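Local structure of modulator protein RSBR (Bacillus subtilis, 2BNL) at residues A[6-11]-A[52-57]; A[68-73]-A[125-130]; A[24-29]-A[89-94]. The protein positively regulates sigma-B in salt and heat stress as a stressosome component by stimulating RsbT kinase activity toward RsbS in vitro, this chain being its N-terminal globin-like domain. All coordinates share one frame; numbering follows the deposited sequence.

Contact 1: residues A[6-11]-A[52-57]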
loop_
_atom_site.group_PDB
_atom_site.type_symbol
_atom_site.label_atom_id
_atom_site.label_comp_id
_atom_site.label_asym_id
_atom_site.label_seq_id
_atom_site.Cartn_x
_atom_site.Cartn_y
_atom_site.Cartn_z
ATOM N N THR A 6 7.930 -18.911 -5.549
ATOM C CA THR A 6 9.284 -18.427 -5.264
ATOM C C THR A 6 9.358 -17.583 -3.953
ATOM O O THR A 6 10.174 -17.832 -3.109
ATOM C CB THR A 6 9.873 -17.609 -6.511
ATOM O OG1 THR A 6 9.962 -18.501 -7.613
ATOM C CG2 THR A 6 11.326 -17.160 -6.197
ATOM N N VAL A 7 8.476 -16.600 -3.801
ATOM C CA VAL A 7 8.465 -15.768 -2.645
ATOM C C VAL A 7 8.033 -16.581 -1.449
ATOM O O VAL A 7 8.618 -16.518 -0.384
ATOM C CB VAL A 7 7.574 -14.510 -2.889
ATOM C CG1 VAL A 7 7.274 -13.737 -1.625
ATOM C CG2 VAL A 7 8.248 -13.593 -4.002
ATOM N N TYR A 8 6.952 -17.343 -1.610
ATOM C CA TYR A 8 6.458 -18.159 -0.467
ATOM C C TYR A 8 7.560 -19.030 0.087
ATOM O O TYR A 8 7.783 -19.079 1.310
ATOM C CB TYR A 8 5.193 -19.003 -0.897
ATOM C CG TYR A 8 4.574 -19.808 0.228
ATOM C CD1 TYR A 8 3.453 -19.301 0.929
ATOM C CD2 TYR A 8 5.192 -20.968 0.707
ATOM C CE1 TYR A 8 2.906 -19.986 1.956
ATOM C CE2 TYR A 8 4.669 -21.668 1.796
ATOM C CZ TYR A 8 3.517 -21.172 2.404
ATOM O OH TYR A 8 2.982 -21.787 3.480
ATOM N N GLN A 9 8.261 -19.748 -0.799
ATOM C CA GLN A 9 9.356 -20.604 -0.385
ATOM C C GLN A 9 10.490 -19.907 0.351
ATOM O O GLN A 9 11.005 -20.409 1.305
ATOM C CB GLN A 9 9.865 -21.369 -1.570
ATOM C CG GLN A 9 11.309 -21.761 -1.450
ATOM C CD GLN A 9 11.886 -22.514 -2.679
ATOM O OE1 GLN A 9 11.817 -22.076 -3.877
ATOM N NE2 GLN A 9 12.452 -23.623 -2.370
ATOM N N PHE A 10 10.817 -18.689 -0.062
ATOM C CA PHE A 10 11.824 -17.970 0.608
ATOM C C PHE A 10 11.365 -17.583 1.990
ATOM O O PHE A 10 12.098 -17.711 2.947
ATOM C CB PHE A 10 12.272 -16.740 -0.234
ATOM C CG PHE A 10 13.414 -16.026 0.369
ATOM C CD1 PHE A 10 14.715 -16.309 -0.032
ATOM C CD2 PHE A 10 13.216 -15.112 1.384
ATOM C CE1 PHE A 10 15.781 -15.627 0.578
ATOM C CE2 PHE A 10 14.283 -14.455 2.000
ATOM C CZ PHE A 10 15.553 -14.701 1.600
ATOM N N ILE A 11 10.130 -17.151 2.140
ATOM C CA ILE A 11 9.595 -16.856 3.467
ATOM C C ILE A 11 9.601 -18.085 4.314
ATOM O O ILE A 11 10.085 -17.992 5.457
ATOM C CB ILE A 11 8.190 -16.221 3.427
ATOM C CG1 ILE A 11 8.261 -14.897 2.636
ATOM C CG2 ILE A 11 7.534 -16.090 4.870
ATOM C CD1 ILE A 11 6.826 -14.491 2.125
ATOM N N ILE A 52 0.074 -15.153 8.666
ATOM C CA ILE A 52 -0.778 -14.713 7.522
ATOM C C ILE A 52 -0.189 -15.022 6.154
ATOM O O ILE A 52 -0.863 -15.624 5.299
ATOM C CB ILE A 52 -1.213 -13.244 7.619
ATOM C CG1 ILE A 52 -2.164 -13.040 8.818
ATOM C CG2 ILE A 52 -1.780 -12.750 6.305
ATOM C CD1 ILE A 52 -2.142 -11.627 9.428
ATOM N N LEU A 53 1.078 -14.720 5.994
ATOM C CA LEU A 53 1.744 -14.939 4.748
ATOM C C LEU A 53 1.750 -16.412 4.432
ATOM O O LEU A 53 1.474 -16.792 3.290
ATOM C CB LEU A 53 3.168 -14.355 4.787
ATOM C CG LEU A 53 3.341 -12.888 5.052
ATOM C CD1 LEU A 53 4.857 -12.558 5.057
ATOM C CD2 LEU A 53 2.602 -11.972 4.210
ATOM N N LEU A 54 2.054 -17.245 5.432
ATOM C CA LEU A 54 2.210 -18.703 5.221
ATOM C C LEU A 54 0.851 -19.407 4.829
ATOM O O LEU A 54 0.867 -20.479 4.296
ATOM C CB LEU A 54 2.901 -19.318 6.459
ATOM C CG LEU A 54 4.397 -18.942 6.512
ATOM C CD1 LEU A 54 4.975 -19.507 7.781
ATOM C CD2 LEU A 54 5.245 -19.430 5.258
ATOM N N LEU A 55 -0.279 -18.769 5.140
ATOM C CA LEU A 55 -1.626 -19.193 4.756
ATOM C C LEU A 55 -2.050 -18.655 3.418
ATOM O O LEU A 55 -3.058 -19.037 2.941
ATOM C CB LEU A 55 -2.628 -18.698 5.815
ATOM C CG LEU A 55 -2.520 -19.331 7.193
ATOM C CD1 LEU A 55 -3.356 -18.494 8.213
ATOM C CD2 LEU A 55 -3.008 -20.795 7.135
ATOM N N SER A 56 -1.284 -17.745 2.843
ATOM C CA SER A 56 -1.697 -16.900 1.660
ATOM C C SER A 56 -1.087 -17.211 0.300
ATOM O O SER A 56 -0.936 -16.315 -0.578
ATOM C CB SER A 56 -1.519 -15.426 2.024
ATOM O OG SER A 56 -2.292 -15.090 3.140
ATOM N N VAL A 57 -0.668 -18.464 0.089
ATOM C CA VAL A 57 0.042 -18.766 -1.172
ATOM C C VAL A 57 -0.869 -18.537 -2.438
ATOM O O VAL A 57 -0.375 -18.137 -3.446
ATOM C CB VAL A 57 0.669 -20.209 -1.190
ATOM C CG1 VAL A 57 -0.344 -21.268 -1.415
ATOM C CG2 VAL A 57 1.755 -20.317 -2.198
#

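Contact 2: residues A[68-73]-A[125-130]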
loop_
_atom_site.group_PDB
_atom_site.type_symbol
_atom_site.label_atom_id
_atom_site.label_comp_id
_atom_site.label_asym_id
_atom_site.label_seq_id
_atom_site.Cartn_x
_atom_site.Cartn_y
_atom_site.Cartn_z
ATOM N N SER A 68 -8.083 -10.241 10.233
ATOM C CA SER A 68 -9.010 -9.411 10.959
ATOM C C SER A 68 -8.509 -9.200 12.398
ATOM O O SER A 68 -8.593 -8.052 12.945
ATOM C CB SER A 68 -10.378 -10.099 10.970
ATOM O OG SER A 68 -11.123 -9.679 12.031
ATOM N N GLU A 69 -8.038 -10.266 13.011
ATOM C CA GLU A 69 -7.405 -10.181 14.327
ATOM C C GLU A 69 -6.164 -9.295 14.384
ATOM O O GLU A 69 -5.984 -8.521 15.372
ATOM C CB GLU A 69 -7.045 -11.537 14.855
ATOM C CG GLU A 69 -6.949 -11.464 16.381
ATOM C CD GLU A 69 -8.303 -11.667 17.212
ATOM O OE1 GLU A 69 -9.316 -10.852 17.225
ATOM O OE2 GLU A 69 -8.304 -12.720 17.943
ATOM N N LEU A 70 -5.276 -9.439 13.394
ATOM C CA LEU A 70 -4.093 -8.596 13.400
ATOM C C LEU A 70 -4.485 -7.104 13.299
ATOM O O LEU A 70 -3.886 -6.250 13.998
ATOM C CB LEU A 70 -3.142 -8.942 12.277
ATOM C CG LEU A 70 -1.906 -8.049 12.039
ATOM C CD1 LEU A 70 -1.186 -8.037 13.261
ATOM C CD2 LEU A 70 -1.017 -8.633 11.022
ATOM N N ALA A 71 -5.454 -6.772 12.427
ATOM C CA ALA A 71 -5.824 -5.369 12.176
ATOM C C ALA A 71 -6.481 -4.765 13.399
ATOM O O ALA A 71 -6.179 -3.621 13.790
ATOM C CB ALA A 71 -6.742 -5.289 10.956
ATOM N N LEU A 72 -7.377 -5.512 14.006
ATOM C CA LEU A 72 -8.037 -5.099 15.224
ATOM C C LEU A 72 -7.098 -4.842 16.388
ATOM O O LEU A 72 -7.189 -3.840 17.087
ATOM C CB LEU A 72 -9.077 -6.143 15.631
ATOM C CG LEU A 72 -9.924 -5.914 16.869
ATOM C CD1 LEU A 72 -10.700 -4.649 16.827
ATOM C CD2 LEU A 72 -10.790 -7.085 17.259
ATOM N N ARG A 73 -6.110 -5.719 16.535
ATOM C CA ARG A 73 -5.081 -5.531 17.572
ATOM C C ARG A 73 -4.306 -4.266 17.285
ATOM O O ARG A 73 -4.021 -3.472 18.220
ATOM C CB ARG A 73 -4.121 -6.739 17.564
ATOM C CG ARG A 73 -3.159 -6.866 18.689
ATOM C CD ARG A 73 -2.210 -8.192 18.438
ATOM N NE ARG A 73 -0.886 -7.776 18.865
ATOM C CZ ARG A 73 0.300 -8.450 18.796
ATOM N NH1 ARG A 73 0.395 -9.691 18.180
ATOM N NH2 ARG A 73 1.415 -7.806 19.343
ATOM N N THR A 125 -3.473 -4.993 1.363
ATOM C CA THR A 125 -4.739 -4.221 1.089
ATOM C C THR A 125 -5.888 -4.732 1.969
ATOM O O THR A 125 -6.688 -3.981 2.470
ATOM C CB THR A 125 -5.146 -4.218 -0.373
ATOM O OG1 THR A 125 -5.452 -5.546 -0.815
ATOM C CG2 THR A 125 -4.122 -3.536 -1.241
ATOM N N GLU A 126 -5.906 -6.015 2.201
ATOM C CA GLU A 126 -6.954 -6.638 3.012
ATOM C C GLU A 126 -6.696 -6.265 4.484
ATOM O O GLU A 126 -7.603 -6.057 5.262
ATOM C CB GLU A 126 -6.860 -8.135 2.861
ATOM C CG GLU A 126 -8.057 -8.865 3.408
ATOM C CD GLU A 126 -9.369 -8.392 2.765
ATOM O OE1 GLU A 126 -9.311 -8.181 1.549
ATOM O OE2 GLU A 126 -10.357 -8.117 3.510
ATOM N N ILE A 127 -5.459 -6.297 4.896
ATOM C CA ILE A 127 -5.158 -5.748 6.206
ATOM C C ILE A 127 -5.614 -4.284 6.384
ATOM O O ILE A 127 -6.216 -3.905 7.447
ATOM C CB ILE A 127 -3.647 -5.965 6.616
ATOM C CG1 ILE A 127 -3.280 -7.432 6.759
ATOM C CG2 ILE A 127 -3.293 -5.137 7.895
ATOM C CD1 ILE A 127 -1.798 -7.696 6.820
ATOM N N PHE A 128 -5.284 -3.435 5.427
ATOM C CA PHE A 128 -5.678 -2.034 5.526
ATOM C C PHE A 128 -7.238 -1.988 5.648
ATOM O O PHE A 128 -7.805 -1.220 6.421
ATOM C CB PHE A 128 -5.210 -1.207 4.317
ATOM C CG PHE A 128 -3.748 -1.187 4.087
ATOM C CD1 PHE A 128 -2.858 -1.334 5.126
ATOM C CD2 PHE A 128 -3.256 -0.954 2.865
ATOM C CE1 PHE A 128 -1.495 -1.319 4.896
ATOM C CE2 PHE A 128 -1.889 -0.867 2.622
ATOM C CZ PHE A 128 -1.011 -1.110 3.682
ATOM N N ASN A 129 -7.917 -2.783 4.791
ATOM C CA ASN A 129 -9.392 -2.791 4.810
ATOM C C ASN A 129 -9.943 -3.119 6.190
ATOM O O ASN A 129 -10.847 -2.493 6.669
ATOM C CB ASN A 129 -9.881 -3.765 3.747
ATOM C CG ASN A 129 -11.355 -3.606 3.417
ATOM O OD1 ASN A 129 -11.841 -2.525 3.109
ATOM N ND2 ASN A 129 -12.089 -4.706 3.503
ATOM N N GLN A 130 -9.362 -4.132 6.836
ATOM C CA GLN A 130 -9.886 -4.627 8.171
ATOM C C GLN A 130 -9.533 -3.652 9.265
ATOM O O GLN A 130 -10.295 -3.428 10.160
ATOM C CB GLN A 130 -9.309 -6.008 8.459
ATOM C CG GLN A 130 -9.996 -7.083 7.650
ATOM C CD GLN A 130 -11.534 -7.172 7.887
ATOM O OE1 GLN A 130 -12.021 -7.168 8.998
ATOM N NE2 GLN A 130 -12.224 -7.367 6.849
#

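Contact 3: residues A[24-29]-A[89-94]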
loop_
_atom_site.group_PDB
_atom_site.type_symbol
_atom_site.label_atom_id
_atom_site.label_comp_id
_atom_site.label_asym_id
_atom_site.label_seq_id
_atom_site.Cartn_x
_atom_site.Cartn_y
_atom_site.Cartn_z
ATOM N N ASP A 24 12.645 -5.643 14.096
ATOM C CA ASP A 24 13.546 -4.493 14.103
ATOM C C ASP A 24 13.026 -3.329 13.341
ATOM O O ASP A 24 13.224 -2.185 13.738
ATOM C CB ASP A 24 14.955 -4.866 13.582
ATOM C CG ASP A 24 15.699 -5.812 14.520
ATOM O OD1 ASP A 24 15.293 -6.035 15.714
ATOM O OD2 ASP A 24 16.662 -6.418 14.026
ATOM N N THR A 25 12.343 -3.573 12.229
ATOM C CA THR A 25 11.705 -2.479 11.455
ATOM C C THR A 25 10.643 -1.799 12.291
ATOM O O THR A 25 10.636 -0.600 12.357
ATOM C CB THR A 25 11.102 -3.088 10.171
ATOM O OG1 THR A 25 12.142 -3.683 9.415
ATOM C CG2 THR A 25 10.336 -2.081 9.349
ATOM N N LEU A 26 9.776 -2.572 12.987
ATOM C CA LEU A 26 8.742 -2.008 13.848
ATOM C C LEU A 26 9.329 -1.168 14.938
ATOM O O LEU A 26 8.882 -0.070 15.201
ATOM C CB LEU A 26 7.853 -3.093 14.460
ATOM C CG LEU A 26 6.950 -3.821 13.469
ATOM C CD1 LEU A 26 6.352 -4.998 14.064
ATOM C CD2 LEU A 26 5.792 -2.913 12.907
ATOM N N LYS A 27 10.370 -1.683 15.543
ATOM C CA LYS A 27 11.004 -0.987 16.612
ATOM C C LYS A 27 11.585 0.332 16.142
ATOM O O LYS A 27 11.426 1.367 16.784
ATOM C CB LYS A 27 12.051 -1.892 17.214
ATOM C CG LYS A 27 11.464 -3.028 18.050
ATOM C CD LYS A 27 12.588 -4.027 18.490
ATOM C CE LYS A 27 13.639 -3.334 19.226
ATOM N NZ LYS A 27 14.547 -4.249 20.009
ATOM N N GLU A 28 12.263 0.295 14.996
ATOM C CA GLU A 28 12.862 1.515 14.393
ATOM C C GLU A 28 11.794 2.538 14.137
ATOM O O GLU A 28 11.933 3.703 14.445
ATOM C CB GLU A 28 13.573 1.124 13.078
ATOM C CG GLU A 28 14.230 2.210 12.333
ATOM C CD GLU A 28 14.767 1.748 10.940
ATOM O OE1 GLU A 28 15.079 0.523 10.716
ATOM O OE2 GLU A 28 14.772 2.606 10.048
ATOM N N LEU A 29 10.693 2.090 13.579
ATOM C CA LEU A 29 9.622 3.000 13.301
ATOM C C LEU A 29 8.959 3.548 14.543
ATOM O O LEU A 29 8.543 4.757 14.552
ATOM C CB LEU A 29 8.581 2.356 12.370
ATOM C CG LEU A 29 9.024 2.060 10.959
ATOM C CD1 LEU A 29 7.974 1.153 10.269
ATOM C CD2 LEU A 29 9.232 3.324 10.216
ATOM N N ALA A 89 4.907 -1.623 4.091
ATOM C CA ALA A 89 5.750 -1.175 2.898
ATOM C C ALA A 89 7.242 -1.512 3.118
ATOM O O ALA A 89 7.910 -2.131 2.286
ATOM C CB ALA A 89 5.534 0.285 2.598
ATOM N N GLU A 90 7.748 -1.170 4.309
ATOM C CA GLU A 90 9.113 -1.498 4.658
ATOM C C GLU A 90 9.364 -2.998 4.811
ATOM O O GLU A 90 10.462 -3.432 4.482
ATOM C CB GLU A 90 9.539 -0.787 6.014
ATOM C CG GLU A 90 10.063 0.498 5.945
ATOM C CD GLU A 90 11.151 0.644 4.839
ATOM O OE1 GLU A 90 12.267 0.088 4.955
ATOM O OE2 GLU A 90 10.805 1.294 3.821
ATOM N N PHE A 91 8.379 -3.806 5.297
ATOM C CA PHE A 91 8.530 -5.220 5.437
ATOM C C PHE A 91 8.908 -5.844 4.064
ATOM O O PHE A 91 9.883 -6.574 4.015
ATOM C CB PHE A 91 7.257 -5.886 5.931
ATOM C CG PHE A 91 7.005 -5.780 7.411
ATOM C CD1 PHE A 91 7.759 -4.889 8.255
ATOM C CD2 PHE A 91 6.011 -6.461 7.958
ATOM C CE1 PHE A 91 7.485 -4.772 9.563
ATOM C CE2 PHE A 91 5.741 -6.379 9.296
ATOM C CZ PHE A 91 6.487 -5.533 10.091
ATOM N N TRP A 92 8.178 -5.520 2.993
ATOM C CA TRP A 92 8.423 -6.177 1.693
ATOM C C TRP A 92 9.757 -5.677 1.090
ATOM O O TRP A 92 10.477 -6.434 0.408
ATOM C CB TRP A 92 7.194 -6.184 0.751
ATOM C CG TRP A 92 6.849 -4.907 0.076
ATOM C CD1 TRP A 92 5.894 -3.961 0.462
ATOM C CD2 TRP A 92 7.516 -4.344 -1.044
ATOM N NE1 TRP A 92 5.944 -2.887 -0.369
ATOM C CE2 TRP A 92 6.935 -3.082 -1.292
ATOM C CE3 TRP A 92 8.554 -4.784 -1.874
ATOM C CZ2 TRP A 92 7.380 -2.241 -2.340
ATOM C CZ3 TRP A 92 9.041 -3.915 -2.883
ATOM C CH2 TRP A 92 8.391 -2.708 -3.152
ATOM N N LYS A 93 10.075 -4.417 1.357
ATOM C CA LYS A 93 11.260 -3.806 0.818
ATOM C C LYS A 93 12.519 -4.365 1.423
ATOM O O LYS A 93 13.558 -4.564 0.709
ATOM C CB LYS A 93 11.200 -2.285 1.014
ATOM C CG LYS A 93 10.122 -1.684 0.173
ATOM C CD LYS A 93 10.192 -0.175 0.410
ATOM C CE LYS A 93 8.881 0.486 0.245
ATOM N NZ LYS A 93 9.176 1.899 0.697
ATOM N N ARG A 94 12.407 -4.689 2.718
ATOM C CA ARG A 94 13.449 -5.335 3.386
ATOM C C ARG A 94 13.643 -6.784 2.999
ATOM O O ARG A 94 14.761 -7.248 2.926
ATOM C CB ARG A 94 13.314 -5.111 4.879
ATOM C CG ARG A 94 13.679 -3.623 5.190
ATOM C CD ARG A 94 13.730 -3.251 6.666
ATOM N NE ARG A 94 13.574 -1.778 6.817
ATOM C CZ ARG A 94 13.894 -1.064 7.905
ATOM N NH1 ARG A 94 14.458 -1.639 8.967
ATOM N NH2 ARG A 94 13.696 0.235 7.913
#

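Contact 1: residues A[6-11]-A[52-57]
Y8 reaches across from helix 5-13 and gives its hydroxyl proton to the backbone carbonyl of L54, with OH 2.6 Å from L54 O. The donor lies in the carbonyl plane on a lone pair, at a C=O...donor angle of 127°, and the oxygen in turn sits at the ring's edge. CD2 of L54 leans over the same ring off-centre, 4.2 Å from its centroid, so one residue meets both the polar end and a face. Along the CD1 side of the ring V57 crosses at about a right angle, its CB 3.6 Å from Y8 CD1 and its CG2 reaching back toward CG. A tyrosine suits this partly exposed place because its ring can pack on aliphatic carbons while its hydroxyl takes a polar partner. In this nonheme globin fold the contact ties the first helix to the last turn of helix 39-54 and the loop beyond. CG of Y8 stands anti to the backbone N (chi1 -177°), which swings the ring out to that turn. Deeper in, I11 CD1 meets L53 CD1 at 4.0 Å, branched aliphatic ends in the buried part of the contact, where I11 also packs on F119. Within the turn, S56 OG donates to I52 O. N4 ND2, ahead of helix 5-13, donates to V57 O.

Contact 2: residues A[68-73]-A[125-130]
A71 and Q130 meet in a buried helix-to-helix contact between helix 64-76 and the long C-terminal helix 109-135, built from small and aliphatic groups together with the methylenes of a glutamine. The axes of the two short segments approach to 8.5 Å and cross at -53°. Alanine suits a place where the side chain lies directly against the other backbone: its methyl points toward the other helix, with A71 CB 3.7 Å from Q130 C. The same A71 CB is 3.8 Å from I127 O, and it touches the side chain of Q130 at CB as well.

Q130 presents its aliphatic root to A71 and then turns aside. CG lies anti to the carbonyl carbon (chi1 -77°), and a bend at chi2 (-58°) folds the amide back toward S68. There Q130 OE1 stands 3.9 Å from S68 CB, a van der Waals approach without a hydrogen bond. Q130 is partly exposed as a whole, and S68 is small enough for the amide to lie against its CB. Both helices belong to the all-helical globin fold of this N-terminal domain, and the C-terminal helix also takes part in the dimer: F128, pointing away from helix 64-76, meets F128 of the second subunit, and E126 forms a salt bridge with K82 of that subunit.

On the inner side, L70 CD2 and I127 CD1 come together more loosely, at 4.4 Å. Leucine and isoleucine serve here because their branched ends can reach several neighbours at once. L70 is also packed on helix 39-54, whereas I127 touches L84 of helix 81-100 and I67 of helix 64-76.

Contact 3: residues A[24-29]-A[89-94]
A salt-bridge network of E28, E90, K93 and R94 spans helices 15-30 and 81-100 of the globin fold, above an apolar layer where the same helices pack. The short segments cross at 135°, their axes 10.4 Å apart. R94 is the hub. Its chain runs extended from CG to NE and brings the guanidinium beside E28, where NH1 and NH2 grip a single oxygen end-on. R94 NH1 is 2.8 Å from E28 OE1, while NH2 makes a longer bond to that oxygen and a weak one to E28 OE2. Both nitrogens come from the same face of the carboxylate, which is tilted 38° from the guanidinium plane. On its other edge R94 meets E90 side-on: R94 NE lies 2.9 Å from E90 OE1, straight at 162° and on the anti lone pair. R94 NH2 reaches the same E90 OE1 at 3.3 Å and is thus shared between E28 and E90. K93 NZ pairs with E90 OE2 (3.6 Å) and also with D117 of the second subunit. Arginine suits this position because its planar donors can serve two carboxylates at once. Cutting R94 back to a methionine would remove those donors, and E28 is likely to lose its charged partner on helix 81-100 while E90 keeps only K93 within this network.

T25 lies beneath, CG2 over the centre of the guanidinium face and against E90 CB. Its hydroxyl is bonded to L21 O; T25 OG1 also lies 3.1 Å from R94 NH1, at an angle too poor for a hydrogen bond. Further in, W22 stacks on F91, whose edge meets T25 and L26, F91 CZ resting 3.8 Å from L26 CG.

In the fold
The contacts share no helix: among them they engage all six helices of the chain. Helix 39-54 of contact 1 and helix 64-76 of contact 2 follow each other in sequence and touch where I52 CD1 packs on L70 CD2, 3.6 Å away. Contact 2 is the most buried and relies on small and aliphatic groups together with the methylenes of a glutamine. Contacts 1 and 3 are only partly buried and combine an apolar inner layer with polar ties: a single tyrosine-to-carbonyl bond in the first, a charged network in the third. Contacts 2 and 3 lie on opposite sides of the chain's centre, about 17 Å between their centres, yet helices of both reach the second subunit, which leaves contact 1 untouched.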